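PDB 1B06: protein (superoxide dismutase) from Sulfolobus acidocaldarius, which destroys superoxide radicals by converting two of them, with two protons, into hydrogen peroxide and oxygen at one iron ion per subunit. Local coordinates for residues A[7-12]-A[80-85]; A[47-52]-A[72-77]; A[167-172]-A[185-190]. All blocks are in the same frame, centred on the assembly; numbering follows the deposited sequence.

Contact 1: A[7-12]-A[80-85]; sequences KRYEFP and GHKLHA. With FE (Fe (III) ion), chain G.
The rings of Tyr9 and His81 carry this contact, meeting at a slant with their planes at 56° and their centroids 5.3 Å apart, too tilted for a stack and too flat for a T-shape. His81 presents its CD2–NE2 side, and NE2 lies 3.8 Å from CD1 of Tyr9. What lets the imidazole leave the helix toward residues 7-12 is its first torsion, with CG anti to the backbone N (chi1 152°). Its CE1 corner is received by Pro12, whose CD comes in near the plane of the imidazole, at its edge, 4.1 Å from CE1; the carbonyl O of Glu10 lies close to the same carbon. A proline suits this place because it offers a stiff apolar surface in an extended segment.

Lys82 passes the phenol at about a right angle. Its CE rests 4.2 Å from CE1 of Tyr9, so the aliphatic part of the lysine packs against the phenol while NZ continues to Asp141 and Glu143 of the second subunit. Those two acids also receive the Tyr9 hydroxyl and His81 NE2, respectively, so the three polar ends are held by the second subunit, while the rings and the lysine CE pack against one another.

On another side of the same helical turn, His84 binds the iron through NE2 at 2.2 Å. Its ND1 donates to the carbonyl O of Gly80 at 2.6 Å, a bond lying almost in the ring plane; with the iron bond it fixes the imidazole's rotation, and it probably makes the ring a more electron-rich ligand.

Helix 27-57 completes the surroundings: His38 bonds His81 ND1, Val42 packs on His81, and Asn46 holds the Tyr9 backbone, so the N-terminal segment lies along both long helices, 27-57 and 67-89.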
loop_
_atom_site.group_PDB
_atom_site.type_symbol
_atom_site.label_atom_id
_atom_site.label_comp_id
_atom_site.label_asym_id
_atom_site.label_seq_id
_atom_site.Cartn_x
_atom_site.Cartn_y
_atom_site.Cartn_z
ATOM N N LYS A 7 25.860 4.580 10.412
ATOM C CA LYS A 7 25.782 3.922 11.706
ATOM C C LYS A 7 24.740 2.804 11.655
ATOM O O LYS A 7 23.803 2.848 10.859
ATOM C CB LYS A 7 25.407 4.936 12.788
ATOM C CG LYS A 7 25.333 4.347 14.191
ATOM C CD LYS A 7 26.469 4.855 15.071
ATOM C CE LYS A 7 26.700 3.940 16.271
ATOM N NZ LYS A 7 27.983 4.240 16.976
ATOM N N ARG A 8 24.917 1.790 12.495
ATOM C CA ARG A 8 23.984 0.675 12.535
ATOM C C ARG A 8 23.104 0.784 13.766
ATOM O O ARG A 8 23.392 1.557 14.676
ATOM C CB ARG A 8 24.740 -0.649 12.559
ATOM C CG ARG A 8 25.681 -0.840 11.378
ATOM C CD ARG A 8 24.916 -0.955 10.064
ATOM N NE ARG A 8 25.782 -1.348 8.954
ATOM C CZ ARG A 8 26.624 -0.525 8.336
ATOM N NH1 ARG A 8 26.716 0.742 8.717
ATOM N NH2 ARG A 8 27.382 -0.971 7.342
ATOM N N TYR A 9 22.028 0.009 13.792
ATOM C CA TYR A 9 21.105 0.033 14.920
ATOM C C TYR A 9 21.495 -0.996 15.968
ATOM O O TYR A 9 22.084 -2.029 15.650
ATOM C CB TYR A 9 19.674 -0.240 14.435
ATOM C CG TYR A 9 19.099 0.891 13.610
ATOM C CD1 TYR A 9 18.623 2.052 14.220
ATOM C CD2 TYR A 9 19.082 0.823 12.219
ATOM C CE1 TYR A 9 18.150 3.123 13.463
ATOM C CE2 TYR A 9 18.612 1.889 11.453
ATOM C CZ TYR A 9 18.152 3.032 12.083
ATOM O OH TYR A 9 17.713 4.094 11.333
ATOM N N GLU A 10 21.160 -0.705 17.219
ATOM C CA GLU A 10 21.461 -1.602 18.322
ATOM C C GLU A 10 20.181 -2.206 18.875
ATOM O O GLU A 10 19.164 -1.526 18.986
ATOM C CB GLU A 10 22.189 -0.846 19.432
ATOM C CG GLU A 10 23.668 -1.195 19.544
ATOM C CD GLU A 10 24.543 0.027 19.761
ATOM O OE1 GLU A 10 24.233 0.828 20.671
ATOM O OE2 GLU A 10 25.539 0.186 19.019
ATOM N N PHE A 11 20.235 -3.490 19.210
ATOM C CA PHE A 11 19.087 -4.189 19.771
ATOM C C PHE A 11 18.937 -3.740 21.226
ATOM O O PHE A 11 19.822 -3.964 22.052
ATOM C CB PHE A 11 19.312 -5.704 19.695
ATOM C CG PHE A 11 18.125 -6.527 20.127
ATOM C CD1 PHE A 11 16.866 -6.298 19.587
ATOM C CD2 PHE A 11 18.276 -7.550 21.060
ATOM C CE1 PHE A 11 15.780 -7.071 19.964
ATOM C CE2 PHE A 11 17.191 -8.328 21.444
ATOM C CZ PHE A 11 15.939 -8.086 20.890
ATOM N N PRO A 12 17.807 -3.100 21.556
ATOM C CA PRO A 12 17.566 -2.625 22.920
ATOM C C PRO A 12 17.244 -3.741 23.913
ATOM O O PRO A 12 16.960 -4.873 23.523
ATOM C CB PRO A 12 16.403 -1.650 22.754
ATOM C CG PRO A 12 15.646 -2.186 21.584
ATOM C CD PRO A 12 16.673 -2.805 20.660
ATOM N N GLY A 80 9.905 -1.435 11.884
ATOM C CA GLY A 80 9.646 -2.593 12.720
ATOM C C GLY A 80 10.408 -2.497 14.032
ATOM O O GLY A 80 9.884 -2.808 15.102
ATOM N N HIS A 81 11.655 -2.053 13.948
ATOM C CA HIS A 81 12.505 -1.905 15.120
ATOM C C HIS A 81 12.039 -0.749 16.023
ATOM O O HIS A 81 11.754 -0.943 17.208
ATOM C CB HIS A 81 13.962 -1.696 14.659
ATOM C CG HIS A 81 14.803 -0.900 15.608
ATOM N ND1 HIS A 81 15.037 -1.293 16.908
ATOM C CD2 HIS A 81 15.470 0.269 15.442
ATOM C CE1 HIS A 81 15.810 -0.403 17.503
ATOM N NE2 HIS A 81 16.087 0.554 16.636
ATOM N N LYS A 82 11.941 0.446 15.452
ATOM C CA LYS A 82 11.536 1.624 16.208
ATOM C C LYS A 82 10.183 1.495 16.892
ATOM O O LYS A 82 10.026 1.905 18.042
ATOM C CB LYS A 82 11.541 2.848 15.295
ATOM C CG LYS A 82 12.913 3.150 14.689
ATOM C CD LYS A 82 12.975 4.545 14.082
ATOM C CE LYS A 82 14.413 4.946 13.775
ATOM N NZ LYS A 82 15.060 5.662 14.922
ATOM N N LEU A 83 9.206 0.928 16.195
ATOM C CA LEU A 83 7.874 0.778 16.762
ATOM C C LEU A 83 7.844 -0.227 17.908
ATOM O O LEU A 83 7.112 -0.041 18.882
ATOM C CB LEU A 83 6.881 0.364 15.677
ATOM C CG LEU A 83 6.569 1.421 14.612
ATOM C CD1 LEU A 83 5.467 0.901 13.711
ATOM C CD2 LEU A 83 6.150 2.733 15.264
ATOM N N HIS A 84 8.631 -1.290 17.799
ATOM C CA HIS A 84 8.673 -2.288 18.859
ATOM C C HIS A 84 9.367 -1.701 20.083
ATOM O O HIS A 84 9.004 -2.003 21.218
ATOM C CB HIS A 84 9.407 -3.543 18.384
ATOM C CG HIS A 84 8.524 -4.500 17.653
ATOM N ND1 HIS A 84 8.309 -4.421 16.296
ATOM C CD2 HIS A 84 7.743 -5.509 18.100
ATOM C CE1 HIS A 84 7.429 -5.338 15.938
ATOM N NE2 HIS A 84 7.069 -6.012 17.015
ATOM N N ALA A 85 10.357 -0.848 19.842
ATOM C CA ALA A 85 11.093 -0.208 20.919
ATOM C C ALA A 85 10.156 0.668 21.747
ATOM O O ALA A 85 10.274 0.734 22.969
ATOM C CB ALA A 85 12.225 0.624 20.350
HETATM FE FE FE G . 5.204 -7.151 16.827
HETATM O O HOH W 1 4.782 -6.170 15.044
#

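Contact 2: A[47-52]-A[72-77]; sequences SLLDRL and RGLTFN
Segments 47-52 and 72-77 are helical and run roughly antiparallel, their axes 10.0 Å apart at closest approach and their directions 149° apart. The backbones come nearest at Leu48 and Leu74, with CA atoms 6.8 Å apart.

Gly73 makes room for Leu48, which lays CD1 directly on its backbone, 3.3 Å from Gly73 C, where any CB would collide with the methyl. The CB of Leu48 meanwhile meets CD2 of Leu74 at 3.8 Å, so one leucine straddles two successive residues of the facing helix.

Leu74 divides its two methyls between partners. CD2 also touches CD2 of Leu49, while CD1 reaches CD2 of Leu52 at 4.0 Å. Leu52 has CG anti to its own backbone N (chi1 -174°), unlike Leu48 and Leu49, and this swings its branch across to Leu74. Branched, flexible leucines suit such interlocking. Leu48 CD1 also touches ND2 of Asn77, which is turned back to the carbonyl O of Gly73 at 3.0 Å; that oxygen also accepts from Asn77 N, on the opposite face of its plane, so the amide is tethered to its own helix. Gln148 of the second subunit covers Leu49, Leu52 and Leu74.

Two long helices, 27-57 and 67-89, packed roughly antiparallel through leucines, are the hallmark of the alpha-hairpin domain of iron/manganese superoxide dismutases.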
loop_
_atom_site.group_PDB
_atom_site.type_symbol
_atom_site.label_atom_id
_atom_site.label_comp_id
_atom_site.label_asym_id
_atom_site.label_seq_id
_atom_site.Cartn_x
_atom_site.Cartn_y
_atom_site.Cartn_z
ATOM N N SER A 47 21.671 -5.278 7.855
ATOM C CA SER A 47 22.164 -5.981 6.682
ATOM C C SER A 47 21.862 -5.183 5.412
ATOM O O SER A 47 22.601 -5.260 4.428
ATOM C CB SER A 47 21.533 -7.371 6.596
ATOM O OG SER A 47 20.408 -7.363 5.741
ATOM N N LEU A 48 20.776 -4.416 5.431
ATOM C CA LEU A 48 20.418 -3.613 4.269
ATOM C C LEU A 48 21.233 -2.329 4.261
ATOM O O LEU A 48 21.500 -1.769 3.201
ATOM C CB LEU A 48 18.928 -3.282 4.274
ATOM C CG LEU A 48 18.004 -4.399 3.791
ATOM C CD1 LEU A 48 16.569 -3.968 3.986
ATOM C CD2 LEU A 48 18.276 -4.716 2.325
ATOM N N LEU A 49 21.625 -1.866 5.446
ATOM C CA LEU A 49 22.436 -0.658 5.557
ATOM C C LEU A 49 23.837 -0.956 5.012
ATOM O O LEU A 49 24.496 -0.083 4.443
ATOM C CB LEU A 49 22.522 -0.209 7.014
ATOM C CG LEU A 49 21.336 0.606 7.548
ATOM C CD1 LEU A 49 21.582 0.981 9.006
ATOM C CD2 LEU A 49 21.149 1.859 6.712
ATOM N N ASP A 50 24.288 -2.193 5.192
ATOM C CA ASP A 50 25.586 -2.608 4.690
ATOM C C ASP A 50 25.588 -2.462 3.167
ATOM O O ASP A 50 26.524 -1.906 2.587
ATOM C CB ASP A 50 25.855 -4.068 5.064
ATOM C CG ASP A 50 26.157 -4.249 6.536
ATOM O OD1 ASP A 50 26.634 -3.288 7.171
ATOM O OD2 ASP A 50 25.915 -5.355 7.059
ATOM N N ARG A 51 24.532 -2.962 2.527
ATOM C CA ARG A 51 24.404 -2.886 1.076
ATOM C C ARG A 51 24.312 -1.442 0.597
ATOM O O ARG A 51 24.957 -1.068 -0.382
ATOM C CB ARG A 51 23.173 -3.662 0.607
ATOM C CG ARG A 51 23.473 -5.096 0.234
ATOM C CD ARG A 51 22.215 -5.837 -0.177
ATOM N NE ARG A 51 21.904 -5.672 -1.595
ATOM C CZ ARG A 51 22.654 -6.134 -2.595
ATOM N NH1 ARG A 51 23.775 -6.793 -2.340
ATOM N NH2 ARG A 51 22.275 -5.953 -3.856
ATOM N N LEU A 52 23.512 -0.633 1.283
ATOM C CA LEU A 52 23.364 0.766 0.901
ATOM C C LEU A 52 24.712 1.480 1.011
ATOM O O LEU A 52 25.067 2.305 0.167
ATOM C CB LEU A 52 22.328 1.462 1.796
ATOM C CG LEU A 52 21.964 2.910 1.422
ATOM C CD1 LEU A 52 21.526 2.976 -0.041
ATOM C CD2 LEU A 52 20.847 3.415 2.328
ATOM N N ARG A 72 12.714 0.046 0.213
ATOM C CA ARG A 72 11.479 -0.432 0.817
ATOM C C ARG A 72 11.774 -1.435 1.940
ATOM O O ARG A 72 11.020 -1.542 2.911
ATOM C CB ARG A 72 10.571 -1.063 -0.243
ATOM C CG ARG A 72 9.103 -1.046 0.159
ATOM C CD ARG A 72 8.147 -1.152 -1.024
ATOM N NE ARG A 72 6.754 -1.129 -0.580
ATOM C CZ ARG A 72 6.037 -2.212 -0.287
ATOM N NH1 ARG A 72 6.573 -3.423 -0.385
ATOM N NH2 ARG A 72 4.776 -2.084 0.102
ATOM N N GLY A 73 12.879 -2.161 1.810
ATOM C CA GLY A 73 13.247 -3.120 2.836
ATOM C C GLY A 73 13.630 -2.377 4.096
ATOM O O GLY A 73 13.466 -2.877 5.206
ATOM N N LEU A 74 14.138 -1.164 3.919
ATOM C CA LEU A 74 14.544 -0.350 5.050
ATOM C C LEU A 74 13.367 0.238 5.837
ATOM O O LEU A 74 13.432 0.276 7.068
ATOM C CB LEU A 74 15.492 0.761 4.586
ATOM C CG LEU A 74 16.924 0.275 4.335
ATOM C CD1 LEU A 74 17.690 1.318 3.551
ATOM C CD2 LEU A 74 17.618 -0.007 5.662
ATOM N N THR A 75 12.302 0.696 5.162
ATOM C CA THR A 75 11.154 1.242 5.912
ATOM C C THR A 75 10.520 0.125 6.701
ATOM O O THR A 75 10.058 0.328 7.814
ATOM C CB THR A 75 9.984 1.800 5.059
ATOM O OG1 THR A 75 10.138 1.443 3.684
ATOM C CG2 THR A 75 9.887 3.273 5.230
ATOM N N PHE A 76 10.470 -1.048 6.085
ATOM C CA PHE A 76 9.898 -2.213 6.723
ATOM C C PHE A 76 10.643 -2.528 8.017
ATOM O O PHE A 76 10.059 -2.533 9.107
ATOM C CB PHE A 76 9.968 -3.414 5.779
ATOM C CG PHE A 76 9.495 -4.689 6.403
ATOM C CD1 PHE A 76 8.171 -4.823 6.816
ATOM C CD2 PHE A 76 10.377 -5.735 6.637
ATOM C CE1 PHE A 76 7.732 -5.983 7.463
ATOM C CE2 PHE A 76 9.950 -6.903 7.283
ATOM C CZ PHE A 76 8.625 -7.024 7.697
ATOM N N ASN A 77 11.944 -2.765 7.896
ATOM C CA ASN A 77 12.769 -3.108 9.047
ATOM C C ASN A 77 13.021 -2.000 10.064
ATOM O O ASN A 77 12.931 -2.238 11.264
ATOM C CB ASN A 77 14.098 -3.678 8.565
ATOM C CG ASN A 77 13.964 -5.098 8.062
ATOM O OD1 ASN A 77 13.623 -5.998 8.820
ATOM N ND2 ASN A 77 14.225 -5.303 6.781
#

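Contact 3: A[167-172]-A[185-190]; sequences LIVDEF and GDYLNA. With FE (Fe (III) ion), chain G.
A tyrosine hydroxyl bonded to the backbone of a metal ligand distinguishes this contact: Tyr187 OH donates to the carbonyl O of Asp170 at 2.8 Å, while the carboxylate of that aspartate binds iron through OD2 at 1.9 Å. The hydroxyl lies in the carbonyl plane, with a C=O...O angle of 145°, and the oxygen in turn sits at the edge of the phenol ring. With CG anti to the backbone N (chi1 155°), the ring extends from its helix to the strand; a tyrosine has both the length to span the gap and a polar tip for the carbonyl. The same hydroxyl is also bonded to that of Tyr87.

Strand 165-170 is an edge strand, within this chain, of the three-stranded antiparallel sheet in the C-terminal domain, and helix 184-191 packs beside it. The axes of strand 168-170 and helix 185-190 come within 10.3 Å, a spacing bridged by side chains. Val169 CG1 lies 4.0 Å from Tyr187 OH and also touches Leu188 CD2, one small methyl meeting both side chains. A phenylalanine in place of Tyr187 would probably leave the Asp170 carbonyl without this donor and Tyr87 without this partner, and weaken the touch on Val169 CG1, which is closest to the hydroxyl.

Leu188 crosses Glu171 at about a right angle, CD1 being 4.1 Å from OE1. The buried carboxylate of Glu171 has polar partners in Thr136 and Arg184. At the end of the strand, Asp170 OD1 accepts from Phe172 N at 3.0 Å, from above the carboxylate plane. This Asx turn holds the carboxylate's rotation while OD2 stays bound to the iron, whose other protein ligands are His33, His84 and His174.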
loop_
_atom_site.group_PDB
_atom_site.type_symbol
_atom_site.label_atom_id
_atom_site.label_comp_id
_atom_site.label_asym_id
_atom_site.label_seq_id
_atom_site.Cartn_x
_atom_site.Cartn_y
_atom_site.Cartn_z
ATOM N N LEU A 167 0.895 6.739 22.295
ATOM C CA LEU A 167 0.331 5.454 22.706
ATOM C C LEU A 167 0.351 4.513 21.504
ATOM O O LEU A 167 0.132 4.943 20.375
ATOM C CB LEU A 167 -1.111 5.653 23.195
ATOM C CG LEU A 167 -1.836 4.453 23.820
ATOM C CD1 LEU A 167 -1.183 4.080 25.138
ATOM C CD2 LEU A 167 -3.305 4.803 24.038
ATOM N N ILE A 168 0.604 3.230 21.736
ATOM C CA ILE A 168 0.666 2.291 20.624
ATOM C C ILE A 168 0.361 0.840 20.982
ATOM O O ILE A 168 0.731 0.360 22.052
ATOM C CB ILE A 168 2.062 2.341 19.973
ATOM C CG1 ILE A 168 2.101 1.453 18.728
ATOM C CG2 ILE A 168 3.113 1.904 20.981
ATOM C CD1 ILE A 168 3.217 1.807 17.771
ATOM N N VAL A 169 -0.314 0.145 20.069
ATOM C CA VAL A 169 -0.651 -1.264 20.254
ATOM C C VAL A 169 -0.249 -2.042 19.020
ATOM O O VAL A 169 -0.630 -1.679 17.904
ATOM C CB VAL A 169 -2.159 -1.523 20.409
ATOM C CG1 VAL A 169 -2.372 -2.644 21.393
ATOM C CG2 VAL A 169 -2.880 -0.272 20.813
ATOM N N ASP A 170 0.500 -3.118 19.222
ATOM C CA ASP A 170 0.934 -3.973 18.125
ATOM C C ASP A 170 -0.240 -4.871 17.781
ATOM O O ASP A 170 -0.813 -5.505 18.670
ATOM C CB ASP A 170 2.128 -4.828 18.563
ATOM C CG ASP A 170 2.772 -5.581 17.411
ATOM O OD1 ASP A 170 2.215 -5.605 16.288
ATOM O OD2 ASP A 170 3.853 -6.159 17.637
ATOM N N GLU A 171 -0.603 -4.929 16.503
ATOM C CA GLU A 171 -1.723 -5.762 16.088
ATOM C C GLU A 171 -1.350 -6.816 15.056
ATOM O O GLU A 171 -2.215 -7.360 14.367
ATOM C CB GLU A 171 -2.872 -4.892 15.576
ATOM C CG GLU A 171 -3.720 -4.296 16.700
ATOM C CD GLU A 171 -4.960 -3.596 16.183
ATOM O OE1 GLU A 171 -5.965 -4.283 15.887
ATOM O OE2 GLU A 171 -4.930 -2.354 16.071
ATOM N N PHE A 172 -0.056 -7.094 14.940
ATOM C CA PHE A 172 0.403 -8.146 14.041
ATOM C C PHE A 172 -0.073 -9.396 14.776
ATOM O O PHE A 172 -0.081 -9.422 16.005
ATOM C CB PHE A 172 1.928 -8.156 13.960
ATOM C CG PHE A 172 2.480 -7.423 12.772
ATOM C CD1 PHE A 172 2.301 -6.045 12.642
ATOM C CD2 PHE A 172 3.190 -8.107 11.785
ATOM C CE1 PHE A 172 2.824 -5.356 11.539
ATOM C CE2 PHE A 172 3.717 -7.432 10.680
ATOM C CZ PHE A 172 3.534 -6.051 10.556
ATOM N N GLY A 185 -9.908 -8.981 19.444
ATOM C CA GLY A 185 -10.659 -8.098 20.323
ATOM C C GLY A 185 -10.394 -8.373 21.790
ATOM O O GLY A 185 -10.318 -7.445 22.589
ATOM N N ASP A 186 -10.261 -9.652 22.142
ATOM C CA ASP A 186 -9.983 -10.056 23.516
ATOM C C ASP A 186 -8.606 -9.554 23.928
ATOM O O ASP A 186 -8.410 -9.129 25.063
ATOM C CB ASP A 186 -10.015 -11.582 23.638
ATOM C CG ASP A 186 -11.410 -12.147 23.502
ATOM O OD1 ASP A 186 -12.291 -11.448 22.954
ATOM O OD2 ASP A 186 -11.624 -13.292 23.948
ATOM N N TYR A 187 -7.654 -9.615 22.999
ATOM C CA TYR A 187 -6.288 -9.166 23.259
ATOM C C TYR A 187 -6.274 -7.664 23.522
ATOM O O TYR A 187 -5.611 -7.195 24.448
ATOM C CB TYR A 187 -5.391 -9.511 22.060
ATOM C CG TYR A 187 -4.157 -8.645 21.896
ATOM C CD1 TYR A 187 -3.118 -8.684 22.826
ATOM C CD2 TYR A 187 -4.019 -7.799 20.792
ATOM C CE1 TYR A 187 -1.964 -7.901 22.661
ATOM C CE2 TYR A 187 -2.872 -7.013 20.616
ATOM C CZ TYR A 187 -1.850 -7.068 21.551
ATOM O OH TYR A 187 -0.724 -6.288 21.378
ATOM N N LEU A 188 -7.021 -6.913 22.717
ATOM C CA LEU A 188 -7.077 -5.463 22.880
ATOM C C LEU A 188 -7.656 -5.065 24.237
ATOM O O LEU A 188 -7.214 -4.093 24.847
ATOM C CB LEU A 188 -7.897 -4.831 21.752
ATOM C CG LEU A 188 -7.244 -4.896 20.367
ATOM C CD1 LEU A 188 -8.281 -4.580 19.286
ATOM C CD2 LEU A 188 -6.069 -3.920 20.314
ATOM N N ASN A 189 -8.645 -5.815 24.711
ATOM C CA ASN A 189 -9.245 -5.532 26.007
ATOM C C ASN A 189 -8.240 -5.810 27.123
ATOM O O ASN A 189 -8.191 -5.093 28.119
ATOM C CB ASN A 189 -10.488 -6.390 26.211
ATOM C CG ASN A 189 -11.730 -5.741 25.653
ATOM O OD1 ASN A 189 -11.798 -4.517 25.542
ATOM N ND2 ASN A 189 -12.720 -6.553 25.295
ATOM N N ALA A 190 -7.433 -6.852 26.954
ATOM C CA ALA A 190 -6.429 -7.202 27.955
ATOM C C ALA A 190 -5.300 -6.176 27.994
ATOM O O ALA A 190 -4.822 -5.804 29.070
ATOM C CB ALA A 190 -5.850 -8.577 27.660
HETATM FE FE FE G . 5.204 -7.151 16.827
HETATM O O HOH W 1 4.782 -6.170 15.044
#

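Overall arrangement
Contacts 1 and 3 meet at the iron, sharing a water whose O is 2.1 Å from it. His84 of contact 1 and Asp170 of contact 3 bring NE2 and OD2 within 3.3 Å around the metal, although the contact centres are 21 Å apart on opposite sides of the chain's centre; Leu83 CD2 also packs on Ile168 CD1 at 4.0 Å. The site is thus built between the two domains. Contact 2 shares helix 67-89 with contact 1, their centres 12 Å apart, and a salt bridge from Arg8 NH2 to Asp50 OD1 ties them together. Contact 2 does not touch contact 3, whose nearest atoms are about 5 Å away. Contacts 1 and 2 both border the second subunit.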